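Local coordinates for protein uncharacterized tRNA/rRNA methyltransferase HI_0380 (Haemophilus influenzae, PDB 3ILK) that probably binds RNA and transfers a methyl group to it from S-adenosyl-L-methionine, as other members of the TrmH family of SPOUT methyltransferases do, at residues Ser43-Glu46 with Gln47-Ala50; Val65-Phe68 with Asp69-Val72. One frame throughout, in Å; residues are numbered along the deposited sequence.

In the fold
Contacts 1 and 2 each join a loop to the first turn of a short helix that follows a strand of the parallel sheet. Contact 1 begins helix 46-50 after strand 35-39. It lies at the surface and is mostly polar, with side chains reaching helices 18-31 and 56-61. Contact 2 begins helix 68-71 after the outermost strand 63-65. It is partly buried, and its apolar side chains rest on strands 35-39 and 109-113. An aspartate caps the first helix and a serine the second. The two contacts do not touch. Their centres are about 21 Å apart, on the same side of the chain's centre.

Contact 1: Ser43-Glu46 with Gln47-Ala50; sequences SVDE and QSYA
The backbone turns from an extended run at Val44-Asp45 into the first turn of a helix, where Ser48 N bonds Asp45 O at 2.9 Å and Ala50 N bonds Glu46 O at 2.7 Å. The second bond is nearly straight, 173° at the hydrogen.

Asp45 is the N-cap. Its CG sits between the backbone N and the carbonyl carbon (chi1 57°). This turns OD1 back over the start of the helix, where it accepts a weak bond from Gln47 N at 2.8 Å. The same oxygen lies against CB of Gln47. Ser48 answers from within the helix. Its hydroxyl lies beside its own backbone N (chi1 -52°) and reaches back to the loop, where OG accepts from Asp45 N at 3.2 Å. Ser48 OG also lies close to CA and CB of Val44, and Val44 in turn packs on Ile21.

Tyr49 packs alongside the turn. Its ring presents an edge to the carbonyl oxygens of Asp45 and Glu46, with CD2 3.3 Å from Asp45 O. Beyond the turn, the ring leans on Val59 and Lys60 of helix 56-61. The Glu46 carboxylate stands nearly perpendicular to this ring, and its OE2 comes no closer than 4.0 Å to Tyr49 CB.

Both capping side chains have a further partner in Ser18. Asp45 OD1 bonds its hydroxyl and Ser48 OG bonds its carbonyl oxygen, so the cap is tied to the start of helix 18-31. Ser48 OG takes Asp45 N and Asp45 O takes Ser48 N, while Asp45 OD1 turns to Gln47 N. Asp45 and Ser48 thus form a capping box at the N-terminus of helix 46-50.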
ATOM      1  N   SER A  43      13.637  33.166   0.439  1.00 22.87           N
ATOM      2  CA  SER A  43      12.558  34.067   0.794  1.00 22.64           C
ATOM      3  C   SER A  43      11.448  33.315   1.503  1.00 22.89           C
ATOM      4  O   SER A  43      11.165  32.166   1.176  1.00 22.30           O
ATOM      5  CB  SER A  43      12.010  34.705  -0.467  1.00 22.32           C
ATOM      6  OG  SER A  43      10.755  34.152  -0.733  1.00 23.45           O
ATOM      7  N   VAL A  44      10.839  33.951   2.490  1.00 23.88           N
ATOM      8  CA  VAL A  44       9.629  33.389   3.110  1.00 24.60           C
ATOM      9  C   VAL A  44       8.602  34.498   3.183  1.00 25.68           C
ATOM     10  O   VAL A  44       8.892  35.550   3.708  1.00 26.00           O
ATOM     11  CB  VAL A  44       9.897  32.730   4.516  1.00 24.86           C
ATOM     12  CG1 VAL A  44      11.391  32.597   4.865  1.00 23.11           C
ATOM     13  CG2 VAL A  44       9.042  33.349   5.594  1.00 25.52           C
ATOM     14  N   ASP A  45       7.403  34.271   2.665  1.00 26.69           N
ATOM     15  CA  ASP A  45       6.426  35.352   2.537  1.00 29.11           C
ATOM     16  C   ASP A  45       5.046  34.713   2.510  1.00 29.45           C
ATOM     17  O   ASP A  45       4.915  33.553   2.882  1.00 29.02           O
ATOM     18  CB  ASP A  45       6.689  36.114   1.241  1.00 28.84           C
ATOM     19  CG  ASP A  45       6.634  35.200   0.016  1.00 32.87           C
ATOM     20  OD1 ASP A  45       5.902  34.179   0.046  1.00 34.05           O
ATOM     21  OD2 ASP A  45       7.345  35.476  -0.974  1.00 39.21           O
ATOM     22  N   GLU A  46       4.040  35.447   2.036  1.00 29.92           N
ATOM     23  CA  GLU A  46       2.673  34.942   2.031  1.00 31.14           C
ATOM     24  C   GLU A  46       2.540  33.571   1.336  1.00 31.02           C
ATOM     25  O   GLU A  46       1.830  32.697   1.828  1.00 30.67           O
ATOM     26  CB  GLU A  46       1.702  35.968   1.453  1.00 31.44           C
ATOM     27  CG  GLU A  46       0.224  35.592   1.591  1.00 34.94           C
ATOM     28  CD  GLU A  46      -0.377  35.898   2.975  1.00 38.99           C
ATOM     29  OE1 GLU A  46      -1.198  36.853   3.084  1.00 37.25           O
ATOM     30  OE2 GLU A  46      -0.046  35.169   3.948  1.00 39.07           O
ATOM     31  N   GLN A  47       3.258  33.379   0.231  1.00 30.68           N
ATOM     32  CA  GLN A  47       3.271  32.103  -0.481  1.00 29.99           C
ATOM     33  C   GLN A  47       3.730  30.905   0.364  1.00 29.86           C
ATOM     34  O   GLN A  47       3.240  29.797   0.144  1.00 29.08           O
ATOM     35  CB  GLN A  47       4.113  32.184  -1.768  1.00 30.12           C
ATOM     36  CG  GLN A  47       3.558  33.121  -2.828  1.00 32.87           C
ATOM     37  CD  GLN A  47       2.072  32.926  -3.011  1.00 36.01           C
ATOM     38  OE1 GLN A  47       1.609  31.828  -3.364  1.00 36.75           O
ATOM     39  NE2 GLN A  47       1.302  33.984  -2.745  1.00 38.82           N
ATOM     40  N   SER A  48       4.658  31.122   1.309  1.00 28.72           N
ATOM     41  CA  SER A  48       5.084  30.074   2.232  1.00 28.52           C
ATOM     42  C   SER A  48       3.901  29.608   3.080  1.00 28.36           C
ATOM     43  O   SER A  48       3.791  28.416   3.435  1.00 28.51           O
ATOM     44  CB  SER A  48       6.223  30.572   3.140  1.00 28.55           C
ATOM     45  OG  SER A  48       7.276  31.131   2.364  1.00 27.99           O
ATOM     46  N   TYR A  49       3.032  30.562   3.397  1.00 27.22           N
ATOM     47  CA  TYR A  49       1.835  30.300   4.178  1.00 27.22           C
ATOM     48  C   TYR A  49       0.688  29.765   3.334  1.00 25.86           C
ATOM     49  O   TYR A  49       0.085  28.752   3.689  1.00 25.73           O
ATOM     50  CB  TYR A  49       1.413  31.560   4.935  1.00 27.00           C
ATOM     51  CG  TYR A  49       2.418  31.900   6.002  1.00 30.33           C
ATOM     52  CD1 TYR A  49       2.347  31.286   7.245  1.00 30.76           C
ATOM     53  CD2 TYR A  49       3.473  32.798   5.751  1.00 31.25           C
ATOM     54  CE1 TYR A  49       3.265  31.582   8.244  1.00 33.29           C
ATOM     55  CE2 TYR A  49       4.403  33.103   6.741  1.00 34.43           C
ATOM     56  CZ  TYR A  49       4.286  32.477   7.988  1.00 35.53           C
ATOM     57  OH  TYR A  49       5.173  32.745   8.999  1.00 39.73           O
ATOM     58  N   ALA A  50       0.428  30.420   2.209  1.00 24.16           N
ATOM     59  CA  ALA A  50      -0.599  29.980   1.267  1.00 23.34           C
ATOM     60  C   ALA A  50      -0.474  28.502   0.878  1.00 22.10           C
ATOM     61  O   ALA A  50      -1.444  27.772   0.957  1.00 22.35           O
ATOM     62  CB  ALA A  50      -0.605  30.848   0.013  1.00 22.76           C
TER

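Contact 2: Val65-Phe68 with Asp69-Val72; sequences VDSF and DEAV
Val65 and Ala71 pack at the closed side of this turn, with Val65 CG2 3.7 Å from Ala71 CB. Both also rest on Cys37 and Val39 of strand 35-39. Phe68 extends the apolar side. Its CG is anti to the backbone N (chi1 170°), and the ring reaches along the helix to Val72. There Val72 CG1 lies over one face, offset toward the rim, 4.1 Å above the plane. Phe68 and Val72 both touch Val112 of strand 109-113. The Phe68 side chain is about 8 Å from Gly114, which probably binds S-adenosyl-L-methionine. Asp69 OD1 meets the ring edge in plane and forms a salt bridge with Lys127.

The other side is polar and faces solvent, with Asp66 and Glu70 exposed. Ser67 is the N-cap, and its OG accepts a nearly straight bond from Glu70 N at 3.0 Å. The same hydroxyl donates to Glu70 OE2, also at 3.0 Å, on the anti side of the carboxylate, 25° out of its plane. A water accepts from Asp66 N and donates to the same OE2, bridging loop and glutamate. Behind the cap, Ala71 N bonds Ser67 O at 2.9 Å.

Ser67 OG thus acts as both acceptor and donor, which fixes the direction of its proton. With two donors on OE2, the Glu70 carboxylate is probably charged, and its place at the helix N-terminus would suit a negative charge.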
ATOM      1  N   VAL A  65      18.036  29.370  10.304  1.00 20.30           N
ATOM      2  CA  VAL A  65      19.450  29.547  10.622  1.00 20.42           C
ATOM      3  C   VAL A  65      20.254  29.748   9.330  1.00 21.03           C
ATOM      4  O   VAL A  65      19.749  29.523   8.203  1.00 19.81           O
ATOM      5  CB  VAL A  65      20.037  28.350  11.478  1.00 20.54           C
ATOM      6  CG1 VAL A  65      19.259  28.194  12.827  1.00 20.46           C
ATOM      7  CG2 VAL A  65      20.055  26.989  10.684  1.00 19.71           C
ATOM      8  N   ASP A  66      21.506  30.147   9.536  1.00 21.71           N
ATOM      9  CA  ASP A  66      22.439  30.501   8.495  1.00 23.97           C
ATOM     10  C   ASP A  66      23.462  29.394   8.197  1.00 24.37           C
ATOM     11  O   ASP A  66      24.252  29.546   7.299  1.00 23.38           O
ATOM     12  CB  ASP A  66      23.212  31.762   8.950  1.00 25.88           C
ATOM     13  CG  ASP A  66      23.644  32.600   7.801  1.00 30.91           C
ATOM     14  OD1 ASP A  66      23.074  32.394   6.703  1.00 35.22           O
ATOM     15  OD2 ASP A  66      24.516  33.492   7.985  1.00 38.48           O
ATOM     16  N   SER A  67      23.468  28.294   8.962  1.00 23.55           N
ATOM     17  CA  SER A  67      24.514  27.297   8.798  1.00 23.69           C
ATOM     18  C   SER A  67      23.971  25.873   9.063  1.00 24.22           C
ATOM     19  O   SER A  67      22.927  25.677   9.750  1.00 22.04           O
ATOM     20  CB  SER A  67      25.678  27.591   9.762  1.00 24.98           C
ATOM     21  OG  SER A  67      25.501  26.951  11.034  1.00 27.17           O
ATOM     22  N   PHE A  68      24.712  24.897   8.535  1.00 22.95           N
ATOM     23  CA  PHE A  68      24.278  23.533   8.498  1.00 23.13           C
ATOM     24  C   PHE A  68      24.489  23.089   9.946  1.00 22.93           C
ATOM     25  O   PHE A  68      23.642  22.441  10.512  1.00 21.55           O
ATOM     26  CB  PHE A  68      25.159  22.749   7.479  1.00 22.89           C
ATOM     27  CG  PHE A  68      24.975  21.268   7.515  1.00 22.22           C
ATOM     28  CD1 PHE A  68      25.594  20.494   8.521  1.00 22.23           C
ATOM     29  CD2 PHE A  68      24.183  20.629   6.567  1.00 22.07           C
ATOM     30  CE1 PHE A  68      25.423  19.150   8.573  1.00 21.23           C
ATOM     31  CE2 PHE A  68      23.996  19.225   6.591  1.00 25.17           C
ATOM     32  CZ  PHE A  68      24.611  18.482   7.630  1.00 25.66           C
ATOM     33  N   ASP A  69      25.622  23.497  10.533  1.00 23.46           N
ATOM     34  CA  ASP A  69      25.932  23.205  11.935  1.00 24.44           C
ATOM     35  C   ASP A  69      24.834  23.635  12.902  1.00 25.04           C
ATOM     36  O   ASP A  69      24.412  22.847  13.761  1.00 26.02           O
ATOM     37  CB  ASP A  69      27.293  23.828  12.329  1.00 24.84           C
ATOM     38  CG  ASP A  69      28.455  23.015  11.800  1.00 27.68           C
ATOM     39  OD1 ASP A  69      28.201  22.041  11.072  1.00 29.69           O
ATOM     40  OD2 ASP A  69      29.620  23.338  12.093  1.00 33.38           O
ATOM     41  N   GLU A  70      24.327  24.851  12.749  1.00 25.49           N
ATOM     42  CA  GLU A  70      23.206  25.279  13.588  1.00 26.40           C
ATOM     43  C   GLU A  70      21.961  24.430  13.262  1.00 26.27           C
ATOM     44  O   GLU A  70      21.269  23.956  14.192  1.00 23.87           O
ATOM     45  CB  GLU A  70      22.928  26.782  13.441  1.00 25.94           C
ATOM     46  CG  GLU A  70      23.988  27.611  14.106  1.00 29.07           C
ATOM     47  CD  GLU A  70      24.028  29.035  13.576  1.00 35.11           C
ATOM     48  OE1 GLU A  70      23.963  29.957  14.404  1.00 38.39           O
ATOM     49  OE2 GLU A  70      24.152  29.229  12.341  1.00 36.68           O
ATOM     50  N   ALA A  71      21.735  24.177  11.961  1.00 25.02           N
ATOM     51  CA  ALA A  71      20.536  23.445  11.531  1.00 25.77           C
ATOM     52  C   ALA A  71      20.442  22.065  12.167  1.00 26.28           C
ATOM     53  O   ALA A  71      19.358  21.583  12.372  1.00 28.13           O
ATOM     54  CB  ALA A  71      20.432  23.346  10.012  1.00 25.41           C
ATOM     55  N   VAL A  72      21.576  21.447  12.501  1.00 26.66           N
ATOM     56  CA  VAL A  72      21.578  20.106  13.090  1.00 25.13           C
ATOM     57  C   VAL A  72      22.023  20.079  14.534  1.00 25.85           C
ATOM     58  O   VAL A  72      22.255  18.989  15.097  1.00 26.44           O
ATOM     59  CB  VAL A  72      22.465  19.121  12.303  1.00 25.30           C
ATOM     60  CG1 VAL A  72      21.976  18.927  10.843  1.00 24.45           C
ATOM     61  CG2 VAL A  72      23.962  19.542  12.367  1.00 26.67           C
TER
HETATM   62  O   HOH W   1      22.004  31.320  12.168  1.00 23.77           O